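Local coordinates for protein formyltransferase (PDB 4NV1) that belongs to the formyltransferase family, forms a two-chain assembly and holds dTDP-4-amino-4,6-dideoxyglucose in a pocket, at residues S110-L115 / L212-H217; P95-Y100 / Q136-V141; I117-H122 / A152-K157. All coordinates share one frame; numbering follows the deposited sequence.

Contact 1 of 3, residues S110-L115 / L212-H217. With 0FX (dTDP-4-amino-4,6-dideoxyglucose), chain I.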
loop_
_atom_site.group_PDB
_atom_site.type_symbol
_atom_site.label_atom_id
_atom_site.label_comp_id
_atom_site.label_asym_id
_atom_site.label_seq_id
_atom_site.Cartn_x
_atom_site.Cartn_y
_atom_site.Cartn_z
ATOM N N SER A 110 -2.130 -7.113 -18.521
ATOM C CA SER A 110 -1.622 -8.468 -18.395
ATOM C C SER A 110 -1.771 -8.954 -16.973
ATOM O O SER A 110 -2.103 -10.129 -16.731
ATOM C CB SER A 110 -0.179 -8.675 -18.926
ATOM O OG SER A 110 -0.035 -8.761 -20.345
ATOM N N ILE A 111 -1.622 -8.056 -16.010
ATOM C CA ILE A 111 -1.684 -8.483 -14.620
ATOM C C ILE A 111 -3.080 -8.952 -14.331
ATOM O O ILE A 111 -3.316 -9.918 -13.564
ATOM C CB ILE A 111 -1.216 -7.356 -13.632
ATOM C CG1 ILE A 111 0.303 -7.213 -13.619
ATOM C CG2 ILE A 111 -1.598 -7.764 -12.214
ATOM C CD1 ILE A 111 0.809 -5.880 -13.071
ATOM N N ILE A 112 -4.025 -8.255 -14.923
ATOM C CA ILE A 112 -5.419 -8.639 -14.806
ATOM C C ILE A 112 -5.910 -9.802 -15.652
ATOM O O ILE A 112 -6.566 -10.710 -15.128
ATOM C CB ILE A 112 -6.330 -7.428 -15.055
ATOM C CG1 ILE A 112 -6.084 -6.376 -13.950
ATOM C CG2 ILE A 112 -7.803 -7.845 -15.157
ATOM C CD1 ILE A 112 -6.567 -4.965 -14.303
ATOM N N ASN A 113 -5.673 -9.738 -16.958
ATOM C CA ASN A 113 -6.228 -10.729 -17.864
ATOM C C ASN A 113 -5.346 -11.898 -18.192
ATOM O O ASN A 113 -5.759 -12.742 -18.896
ATOM C CB ASN A 113 -6.777 -10.038 -19.106
ATOM C CG ASN A 113 -5.709 -9.506 -20.050
ATOM O OD1 ASN A 113 -4.591 -9.995 -20.138
ATOM N ND2 ASN A 113 -6.097 -8.502 -20.801
ATOM N N LYS A 114 -4.146 -11.968 -17.647
ATOM C CA LYS A 114 -3.172 -13.009 -17.815
ATOM C C LYS A 114 -2.643 -13.310 -19.204
ATOM O O LYS A 114 -1.873 -14.235 -19.290
ATOM C CB LYS A 114 -3.568 -14.339 -17.145
ATOM C CG LYS A 114 -4.361 -14.158 -15.866
ATOM C CD LYS A 114 -3.500 -13.396 -14.859
ATOM C CE LYS A 114 -4.191 -13.223 -13.517
ATOM N NZ LYS A 114 -3.134 -12.665 -12.603
ATOM N N LEU A 115 -2.957 -12.530 -20.245
ATOM C CA LEU A 115 -2.176 -12.625 -21.490
ATOM C C LEU A 115 -0.691 -12.332 -21.276
ATOM O O LEU A 115 -0.338 -11.506 -20.425
ATOM C CB LEU A 115 -2.818 -11.715 -22.529
ATOM C CG LEU A 115 -4.250 -12.209 -22.876
ATOM C CD1 LEU A 115 -4.832 -11.348 -23.984
ATOM C CD2 LEU A 115 -4.308 -13.685 -23.291
ATOM N N LEU A 212 -5.808 -4.631 -7.861
ATOM C CA LEU A 212 -5.183 -3.547 -7.083
ATOM C C LEU A 212 -3.690 -3.370 -7.438
ATOM O O LEU A 212 -3.190 -2.245 -7.665
ATOM C CB LEU A 212 -5.393 -3.801 -5.577
ATOM C CG LEU A 212 -6.847 -3.519 -5.213
ATOM C CD1 LEU A 212 -7.221 -4.012 -3.830
ATOM C CD2 LEU A 212 -7.185 -2.051 -5.418
ATOM N N ARG A 213 -2.977 -4.486 -7.546
ATOM C CA ARG A 213 -1.609 -4.405 -7.981
ATOM C C ARG A 213 -1.394 -3.956 -9.426
ATOM O O ARG A 213 -0.423 -3.203 -9.713
ATOM C CB ARG A 213 -0.788 -5.632 -7.586
ATOM C CG ARG A 213 -0.995 -6.860 -8.480
ATOM C CD ARG A 213 -0.563 -8.105 -7.762
ATOM N NE ARG A 213 -0.841 -9.365 -8.447
ATOM C CZ ARG A 213 0.073 -10.072 -9.107
ATOM N NH1 ARG A 213 1.275 -9.598 -9.292
ATOM N NH2 ARG A 213 -0.230 -11.255 -9.650
ATOM N N ALA A 214 -2.313 -4.312 -10.317
ATOM C CA ALA A 214 -2.198 -3.876 -11.715
ATOM C C ALA A 214 -2.369 -2.351 -11.806
ATOM O O ALA A 214 -1.837 -1.703 -12.684
ATOM C CB ALA A 214 -3.261 -4.520 -12.594
ATOM N N MET A 215 -3.143 -1.773 -10.886
ATOM C CA MET A 215 -3.382 -0.337 -10.843
ATOM C C MET A 215 -2.448 0.501 -9.971
ATOM O O MET A 215 -2.640 1.724 -9.887
ATOM C CB MET A 215 -4.827 -0.081 -10.387
ATOM C CG MET A 215 -5.928 -0.636 -11.266
ATOM S SD MET A 215 -6.021 -0.013 -12.945
ATOM C CE MET A 215 -6.886 1.510 -12.729
ATOM N N THR A 216 -1.422 -0.140 -9.422
ATOM C CA THR A 216 -0.431 0.456 -8.572
ATOM C C THR A 216 0.907 0.659 -9.272
ATOM O O THR A 216 1.603 -0.290 -9.688
ATOM C CB THR A 216 -0.253 -0.313 -7.231
ATOM O OG1 THR A 216 -1.528 -0.476 -6.568
ATOM C CG2 THR A 216 0.702 0.437 -6.339
ATOM N N HIS A 217 1.218 1.943 -9.452
ATOM C CA HIS A 217 2.363 2.389 -10.219
ATOM C C HIS A 217 2.743 3.798 -9.696
ATOM O O HIS A 217 2.291 4.774 -10.297
ATOM C CB HIS A 217 1.999 2.420 -11.697
ATOM C CG HIS A 217 3.187 2.435 -12.616
ATOM N ND1 HIS A 217 3.384 1.492 -13.605
ATOM C CD2 HIS A 217 4.255 3.268 -12.684
ATOM C CE1 HIS A 217 4.522 1.733 -14.225
ATOM N NE2 HIS A 217 5.072 2.806 -13.684
HETATM O O4P 0FX I . 5.671 4.645 -21.406
HETATM P P2 0FX I . 6.111 6.116 -21.186
HETATM O O3P 0FX I . 7.435 6.603 -20.638
HETATM O O1G 0FX I . 5.251 7.125 -22.065
HETATM C C1G 0FX I . 5.385 7.170 -23.466
HETATM C C2G 0FX I . 4.300 8.181 -23.798
HETATM O O2G 0FX I . 4.297 9.275 -22.876
HETATM C C3G 0FX I . 2.923 7.546 -23.784
HETATM O O3G 0FX I . 2.085 8.595 -24.313
HETATM C C4G 0FX I . 2.968 6.256 -24.627
HETATM N N4A 0FX I . 1.665 5.621 -24.759
HETATM C C5G 0FX I . 3.985 5.236 -24.100
HETATM C C6G 0FX I . 4.050 3.999 -24.988
HETATM O O5G 0FX I . 5.259 5.884 -24.087
HETATM O OPP 0FX I . 5.579 6.880 -19.891
HETATM P P 0FX I . 4.189 7.001 -19.145
HETATM O O1P 0FX I . 3.146 7.880 -19.804
HETATM O O2P 0FX I . 4.905 7.227 -17.819
HETATM O O5 0FX I . 3.582 5.533 -18.864
HETATM C C5 0FX I . 4.421 4.594 -18.180
HETATM C C4 0FX I . 3.628 3.714 -17.231
HETATM O O4 0FX I . 3.255 4.468 -16.092
HETATM C C3 0FX I . 2.342 3.155 -17.761
HETATM O O3 0FX I . 2.499 1.848 -18.334
HETATM C C2 0FX I . 1.509 2.943 -16.496
HETATM C C1 0FX I . 2.001 4.069 -15.586
HETATM N N11 0FX I . 0.988 5.127 -15.521
HETATM C C61 0FX I . 1.040 6.157 -16.392
HETATM C C51 0FX I . 0.077 7.143 -16.346
HETATM C C5A 0FX I . -0.009 8.323 -17.293
HETATM C C21 0FX I . 0.024 5.057 -14.581
HETATM O O21 0FX I . -0.026 4.065 -13.669
HETATM N N31 0FX I . -0.903 6.011 -14.450
HETATM C C41 0FX I . -0.846 7.029 -15.336
HETATM O O41 0FX I . -1.756 7.997 -15.323
HETATM O O HOH W 1 -2.573 -13.776 -9.527
#
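Ile111 and Ala214 meet where the last turns of helices 106-113 and 205-214 come together, their CA atoms 5.5 Å apart, with Lys114 (positive phi) and Met215 the first residues to leave each helix. This helix-helix packing joins the formyl transferase region to the C-terminal dimerization region. The methyl of Ala214 is directed at the neighbouring Ile111 and Ile112 on helix 106-113: its CB lies 3.6 Å from Ile111 CB and equally near Ile112 CG1, while Ile111 CD1 reaches along to the Ala214 backbone. With Ile111 CG1 beside the backbone N (chi1 -76°), the CG2 branch turns to Arg213, touching its CG at 3.9 Å and lying 4.1 Å above the centre of one guanidinium face.

The polar ends of Lys114 and Arg213 run to the same border. Lys114 NZ and Arg213 NH2 are 4.4 Å apart, but Asp210 forms a salt bridge with each side chain, which would offset the two like charges; one water in the guanidinium plane bridges them weakly. Lys114 NZ also bonds the carbonyl Ile111 O in the last turn of the helix at 2.9 Å, and Arg213 NH1 is held by the carbonyls of Asn142 and Glu145, so the group over which CG2 lies is fixed in its rotation.

Beyond the helix end the 212-217 segment leads into the ligand pocket. Thr216 OG1 turns back to Leu212 O, and His217, whose ND1 bonds Ser147 OG, lays one face of its ring against dTDP-4-amino-4,6-dideoxyglucose, with ligand atom C1 3.5 Å above the ring centre.

Contact 2 of 3, residues P95-Y100 / Q136-V141; sequences PGLNPY and QEEVEV
Leu97 and Gln136 cross at about a right angle, and between them they bring the loop after strand 89-94 against strand 133-139, an outermost strand of the mixed sheet within this chain. The leucine CD1 methyl presses on the strand backbone itself, 3.3 Å from both Glu137 C and Glu138 N, a tight fit against the peptide group. Its other branch, CD2, lies 4.0 Å from Glu138 CB. Leu97 CG stands opposite the backbone N (chi1 -160°), which carries both methyls across to the strand.

On the next residue the contact turns polar. Gln136 NE2 gives a hydrogen bond to Asn98 O at 3.1 Å, with an N-H...O angle of 157°; the donor lies in the carbonyl plane, on a lone pair, and the acceptor is near the plane of the glutamine amide. Gln136 CG and CD pass close to Leu97 CD1, so the apolar stem rests on the leucine while the amide goes on to the loop. The carbonyl it grips belongs to the cis peptide that precedes Pro99.

Farther out, Tyr100 N bonds Leu97 O at 2.9 Å, closing a type VI beta turn with cis-Pro99 at its third position. Thr120 OG1, on the neighbouring strand, bonds Gly96 O, Asn98 N and Gln136 NE2. With two oxygen partners, Asn98 O and Thr120 OG1, the glutamine nitrogen is held from two sides, which implies an amide fixed in its rotation and a loop tied to two adjacent strands.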
loop_
_atom_site.group_PDB
_atom_site.type_symbol
_atom_site.label_atom_id
_atom_site.label_comp_id
_atom_site.label_asym_id
_atom_site.label_seq_id
_atom_site.Cartn_x
_atom_site.Cartn_y
_atom_site.Cartn_z
ATOM N N PRO A 95 7.048 -1.713 -25.060
ATOM C CA PRO A 95 6.807 -2.360 -23.779
ATOM C C PRO A 95 5.606 -3.269 -23.713
ATOM O O PRO A 95 4.976 -3.337 -22.664
ATOM C CB PRO A 95 6.639 -1.185 -22.790
ATOM C CG PRO A 95 5.989 -0.155 -23.617
ATOM C CD PRO A 95 6.445 -0.368 -25.066
ATOM N N GLY A 96 5.375 -4.095 -24.718
ATOM C CA GLY A 96 4.522 -5.286 -24.555
ATOM C C GLY A 96 4.857 -6.410 -25.541
ATOM O O GLY A 96 5.750 -6.247 -26.361
ATOM N N LEU A 97 4.239 -7.577 -25.385
ATOM C CA LEU A 97 4.556 -8.742 -26.233
ATOM C C LEU A 97 3.479 -8.831 -27.293
ATOM O O LEU A 97 2.466 -9.471 -27.096
ATOM C CB LEU A 97 4.570 -10.035 -25.421
ATOM C CG LEU A 97 5.312 -11.245 -26.006
ATOM C CD1 LEU A 97 6.810 -11.208 -25.864
ATOM C CD2 LEU A 97 4.896 -12.509 -25.303
ATOM N N ASN A 98 3.706 -8.218 -28.441
ATOM C CA ASN A 98 2.760 -8.342 -29.552
ATOM C C ASN A 98 2.481 -9.811 -29.922
ATOM O O ASN A 98 3.386 -10.625 -29.879
ATOM C CB ASN A 98 3.354 -7.677 -30.788
ATOM C CG ASN A 98 3.411 -6.145 -30.696
ATOM O OD1 ASN A 98 3.825 -5.472 -31.652
ATOM N ND2 ASN A 98 2.957 -5.589 -29.578
ATOM N N PRO A 99 1.236 -10.157 -30.263
ATOM C CA PRO A 99 0.174 -9.211 -30.461
ATOM C C PRO A 99 -0.750 -9.062 -29.242
ATOM O O PRO A 99 -1.897 -8.683 -29.438
ATOM C CB PRO A 99 -0.655 -9.892 -31.521
ATOM C CG PRO A 99 -0.558 -11.350 -31.134
ATOM C CD PRO A 99 0.895 -11.485 -30.794
ATOM N N TYR A 100 -0.314 -9.447 -28.043
ATOM C CA TYR A 100 -1.164 -9.395 -26.821
ATOM C C TYR A 100 -1.175 -8.034 -26.083
ATOM O O TYR A 100 -0.133 -7.476 -25.800
ATOM C CB TYR A 100 -0.780 -10.491 -25.851
ATOM C CG TYR A 100 -0.606 -11.885 -26.452
ATOM C CD1 TYR A 100 0.669 -12.333 -26.726
ATOM C CD2 TYR A 100 -1.671 -12.750 -26.691
ATOM C CE1 TYR A 100 0.894 -13.573 -27.268
ATOM C CE2 TYR A 100 -1.468 -14.035 -27.248
ATOM C CZ TYR A 100 -0.177 -14.448 -27.505
ATOM O OH TYR A 100 0.174 -15.673 -28.076
ATOM N N GLN A 136 11.384 -10.457 -29.899
ATOM C CA GLN A 136 10.546 -10.180 -28.722
ATOM C C GLN A 136 10.773 -11.232 -27.675
ATOM O O GLN A 136 11.182 -12.372 -27.995
ATOM C CB GLN A 136 9.091 -10.154 -29.097
ATOM C CG GLN A 136 8.541 -11.539 -29.417
ATOM C CD GLN A 136 7.120 -11.434 -29.846
ATOM O OE1 GLN A 136 6.608 -12.386 -30.395
ATOM N NE2 GLN A 136 6.449 -10.291 -29.603
ATOM N N GLU A 137 10.523 -10.866 -26.429
ATOM C CA GLU A 137 10.674 -11.842 -25.346
ATOM C C GLU A 137 9.662 -11.634 -24.225
ATOM O O GLU A 137 9.437 -10.502 -23.714
ATOM C CB GLU A 137 12.117 -11.862 -24.854
ATOM C CG GLU A 137 12.409 -13.027 -23.923
ATOM C CD GLU A 137 13.793 -12.936 -23.303
ATOM O OE1 GLU A 137 14.689 -12.243 -23.841
ATOM O OE2 GLU A 137 14.014 -13.586 -22.256
ATOM N N GLU A 138 8.998 -12.726 -23.852
ATOM C CA GLU A 138 8.125 -12.667 -22.641
ATOM C C GLU A 138 8.844 -12.364 -21.330
ATOM O O GLU A 138 10.040 -12.626 -21.194
ATOM C CB GLU A 138 7.306 -13.948 -22.502
ATOM C CG GLU A 138 6.307 -13.998 -21.369
ATOM C CD GLU A 138 5.377 -15.205 -21.506
ATOM O OE1 GLU A 138 5.500 -16.029 -22.413
ATOM O OE2 GLU A 138 4.475 -15.362 -20.697
ATOM N N VAL A 139 8.126 -11.724 -20.401
ATOM C CA VAL A 139 8.586 -11.427 -19.050
ATOM C C VAL A 139 7.600 -12.025 -18.054
ATOM O O VAL A 139 6.375 -12.012 -18.297
ATOM C CB VAL A 139 8.636 -9.878 -18.906
ATOM C CG1 VAL A 139 8.625 -9.420 -17.484
ATOM C CG2 VAL A 139 9.835 -9.304 -19.679
ATOM N N GLU A 140 8.106 -12.559 -16.946
ATOM C CA GLU A 140 7.291 -13.215 -15.898
ATOM C C GLU A 140 6.580 -12.153 -15.052
ATOM O O GLU A 140 7.165 -11.102 -14.716
ATOM C CB GLU A 140 8.192 -13.943 -14.884
ATOM C CG GLU A 140 8.808 -15.247 -15.361
ATOM C CD GLU A 140 9.309 -16.118 -14.211
ATOM O OE1 GLU A 140 10.080 -15.601 -13.360
ATOM O OE2 GLU A 140 8.944 -17.323 -14.172
ATOM N N VAL A 141 5.339 -12.410 -14.700
ATOM C CA VAL A 141 4.674 -11.589 -13.698
ATOM C C VAL A 141 4.649 -12.401 -12.412
ATOM O O VAL A 141 3.918 -13.401 -12.311
ATOM C CB VAL A 141 3.253 -11.270 -14.106
ATOM C CG1 VAL A 141 2.590 -10.418 -13.026
ATOM C CG2 VAL A 141 3.223 -10.564 -15.430
#

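Contact 3 of 3, residues I117-H122 / A152-K157; sequences IGATIH and AKVQKK
Val154 points its two methyls at strand 117-123 from helix 147-170, a helix lying on the mixed sheet of the Rossmann-like formyltransferase fold. The segments run nearly in the same direction, 27° apart, and their axes approach to 7.2 Å, a close helix-on-sheet fit made over a glycine and an alanine. The valine straddles the Gly118 carbonyl: CG1, opposite the backbone N (chi1 166°), is only 3.1 Å from Gly118 O, while CG2 sits farther from that oxygen and reaches Ile117 CG1 at 4.0 Å. The Ile117 and Val154 side chains cross at about a right angle, and the touch is between the Ile117 CG1 methylene and the Val154 CG2 methyl.

One residue along the strand, the Ala119 methyl is directed at the helix and fits between successive turns, with Val154 CG1 4.3 Å from its CB and the backbone oxygen of Val154 also against it. Glu158 of the same helix touches Ala119 too. Lys157 lends only the root of its chain: bends at chi2 and chi3 lead its amine away to a salt bridge with Glu160, leaving CG 4.0 Å from Ala119 CB.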
loop_
_atom_site.group_PDB
_atom_site.type_symbol
_atom_site.label_atom_id
_atom_site.label_comp_id
_atom_site.label_asym_id
_atom_site.label_seq_id
_atom_site.Cartn_x
_atom_site.Cartn_y
_atom_site.Cartn_z
ATOM N N ILE A 117 3.039 -10.828 -21.345
ATOM C CA ILE A 117 3.557 -9.461 -21.350
ATOM C C ILE A 117 5.043 -9.654 -21.527
ATOM O O ILE A 117 5.642 -10.655 -21.127
ATOM C CB ILE A 117 3.236 -8.756 -19.988
ATOM C CG1 ILE A 117 3.807 -7.345 -19.924
ATOM C CG2 ILE A 117 3.906 -9.539 -18.865
ATOM C CD1 ILE A 117 3.144 -6.385 -20.870
ATOM N N GLY A 118 5.677 -8.660 -22.122
ATOM C CA GLY A 118 7.105 -8.762 -22.421
ATOM C C GLY A 118 7.453 -7.539 -23.228
ATOM O O GLY A 118 6.808 -6.444 -23.030
ATOM N N ALA A 119 8.488 -7.676 -24.060
ATOM C CA ALA A 119 8.911 -6.565 -24.941
ATOM C C ALA A 119 9.102 -7.018 -26.389
ATOM O O ALA A 119 9.543 -8.110 -26.587
ATOM C CB ALA A 119 10.229 -5.970 -24.441
ATOM N N THR A 120 8.750 -6.164 -27.332
ATOM C CA THR A 120 8.807 -6.421 -28.723
ATOM C C THR A 120 9.498 -5.256 -29.435
ATOM O O THR A 120 9.267 -4.068 -29.095
ATOM C CB THR A 120 7.387 -6.469 -29.283
ATOM O OG1 THR A 120 6.622 -7.450 -28.613
ATOM C CG2 THR A 120 7.385 -6.825 -30.805
ATOM N N ILE A 121 10.350 -5.625 -30.397
ATOM C CA ILE A 121 10.862 -4.732 -31.441
ATOM C C ILE A 121 10.350 -5.190 -32.766
ATOM O O ILE A 121 10.469 -6.371 -33.152
ATOM C CB ILE A 121 12.381 -4.748 -31.491
ATOM C CG1 ILE A 121 12.954 -4.432 -30.130
ATOM C CG2 ILE A 121 12.867 -3.778 -32.560
ATOM C CD1 ILE A 121 14.418 -4.708 -29.953
ATOM N N HIS A 122 9.714 -4.272 -33.453
ATOM C CA HIS A 122 9.015 -4.635 -34.656
ATOM C C HIS A 122 9.055 -3.480 -35.627
ATOM O O HIS A 122 9.170 -2.301 -35.246
ATOM C CB HIS A 122 7.566 -5.037 -34.356
ATOM C CG HIS A 122 6.709 -3.904 -33.890
ATOM N ND1 HIS A 122 6.642 -3.507 -32.571
ATOM C CD2 HIS A 122 5.874 -3.087 -34.572
ATOM C CE1 HIS A 122 5.820 -2.479 -32.461
ATOM N NE2 HIS A 122 5.361 -2.190 -33.666
ATOM N N ALA A 152 9.046 -2.038 -15.195
ATOM C CA ALA A 152 10.506 -1.899 -15.137
ATOM C C ALA A 152 11.266 -3.135 -15.637
ATOM O O ALA A 152 12.347 -2.953 -16.172
ATOM C CB ALA A 152 11.007 -1.555 -13.747
ATOM N N LYS A 153 10.739 -4.347 -15.447
ATOM C CA LYS A 153 11.309 -5.535 -16.102
ATOM C C LYS A 153 11.190 -5.431 -17.602
ATOM O O LYS A 153 12.102 -5.874 -18.284
ATOM C CB LYS A 153 10.641 -6.869 -15.694
ATOM C CG LYS A 153 11.353 -7.542 -14.543
ATOM C CD LYS A 153 10.414 -8.112 -13.485
ATOM C CE LYS A 153 9.434 -9.054 -14.099
ATOM N NZ LYS A 153 9.250 -10.228 -13.223
ATOM N N VAL A 154 10.074 -4.902 -18.091
ATOM C CA VAL A 154 9.776 -4.858 -19.521
ATOM C C VAL A 154 10.751 -3.876 -20.171
ATOM O O VAL A 154 11.446 -4.209 -21.150
ATOM C CB VAL A 154 8.295 -4.568 -19.788
ATOM C CG1 VAL A 154 8.014 -4.177 -21.211
ATOM C CG2 VAL A 154 7.479 -5.842 -19.474
ATOM N N GLN A 155 10.947 -2.762 -19.488
ATOM C CA GLN A 155 11.820 -1.711 -19.980
ATOM C C GLN A 155 13.225 -2.178 -20.116
ATOM O O GLN A 155 13.839 -2.031 -21.166
ATOM C CB GLN A 155 11.688 -0.421 -19.159
ATOM C CG GLN A 155 12.147 0.808 -19.871
ATOM C CD GLN A 155 11.831 2.096 -19.099
ATOM O OE1 GLN A 155 12.693 2.608 -18.390
ATOM N NE2 GLN A 155 10.624 2.608 -19.232
ATOM N N LYS A 156 13.768 -2.780 -19.087
ATOM C CA LYS A 156 15.052 -3.429 -19.181
ATOM C C LYS A 156 15.156 -4.519 -20.258
ATOM O O LYS A 156 16.190 -4.691 -20.916
ATOM C CB LYS A 156 15.277 -4.080 -17.828
ATOM C CG LYS A 156 16.661 -4.638 -17.604
ATOM C CD LYS A 156 17.018 -4.542 -16.124
ATOM C CE LYS A 156 16.791 -3.126 -15.578
ATOM N NZ LYS A 156 15.978 -3.077 -14.316
ATOM N N LYS A 157 14.085 -5.265 -20.487
ATOM C CA LYS A 157 14.142 -6.292 -21.540
ATOM C C LYS A 157 14.237 -5.580 -22.905
ATOM O O LYS A 157 15.033 -5.918 -23.771
ATOM C CB LYS A 157 12.902 -7.178 -21.429
ATOM C CG LYS A 157 12.817 -8.264 -22.500
ATOM C CD LYS A 157 13.998 -9.224 -22.386
ATOM C CE LYS A 157 13.944 -10.054 -21.130
ATOM N NZ LYS A 157 15.292 -10.640 -20.941
#

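How the contacts relate
Contacts 2 and 3, with centres 6 Å apart, lie on two neighbouring strands, 117-123 and 133-139, of the mixed sheet. Glu140 O and Lys153 NZ are 2.7 Å apart in a probable hydrogen bond, and Pro95 CA packs on Val154 CG1 at 3.4 Å. The centre of contact 1 lies about 14 Å from that of contact 2 and about 16 Å from that of contact 3. Val141 links it to contact 2: its CG1 is 4.0 Å from Ile111 CG1. Ser110 OG, packing on Ile117 CB at 3.3 Å, joins contacts 1 and 3. Contact 1 supplies His217 to the dTDP-4-amino-4,6-dideoxyglucose pocket, whereas the side chains of Ile117 and Asn98 lie about 9 and 11 Å from the ligand.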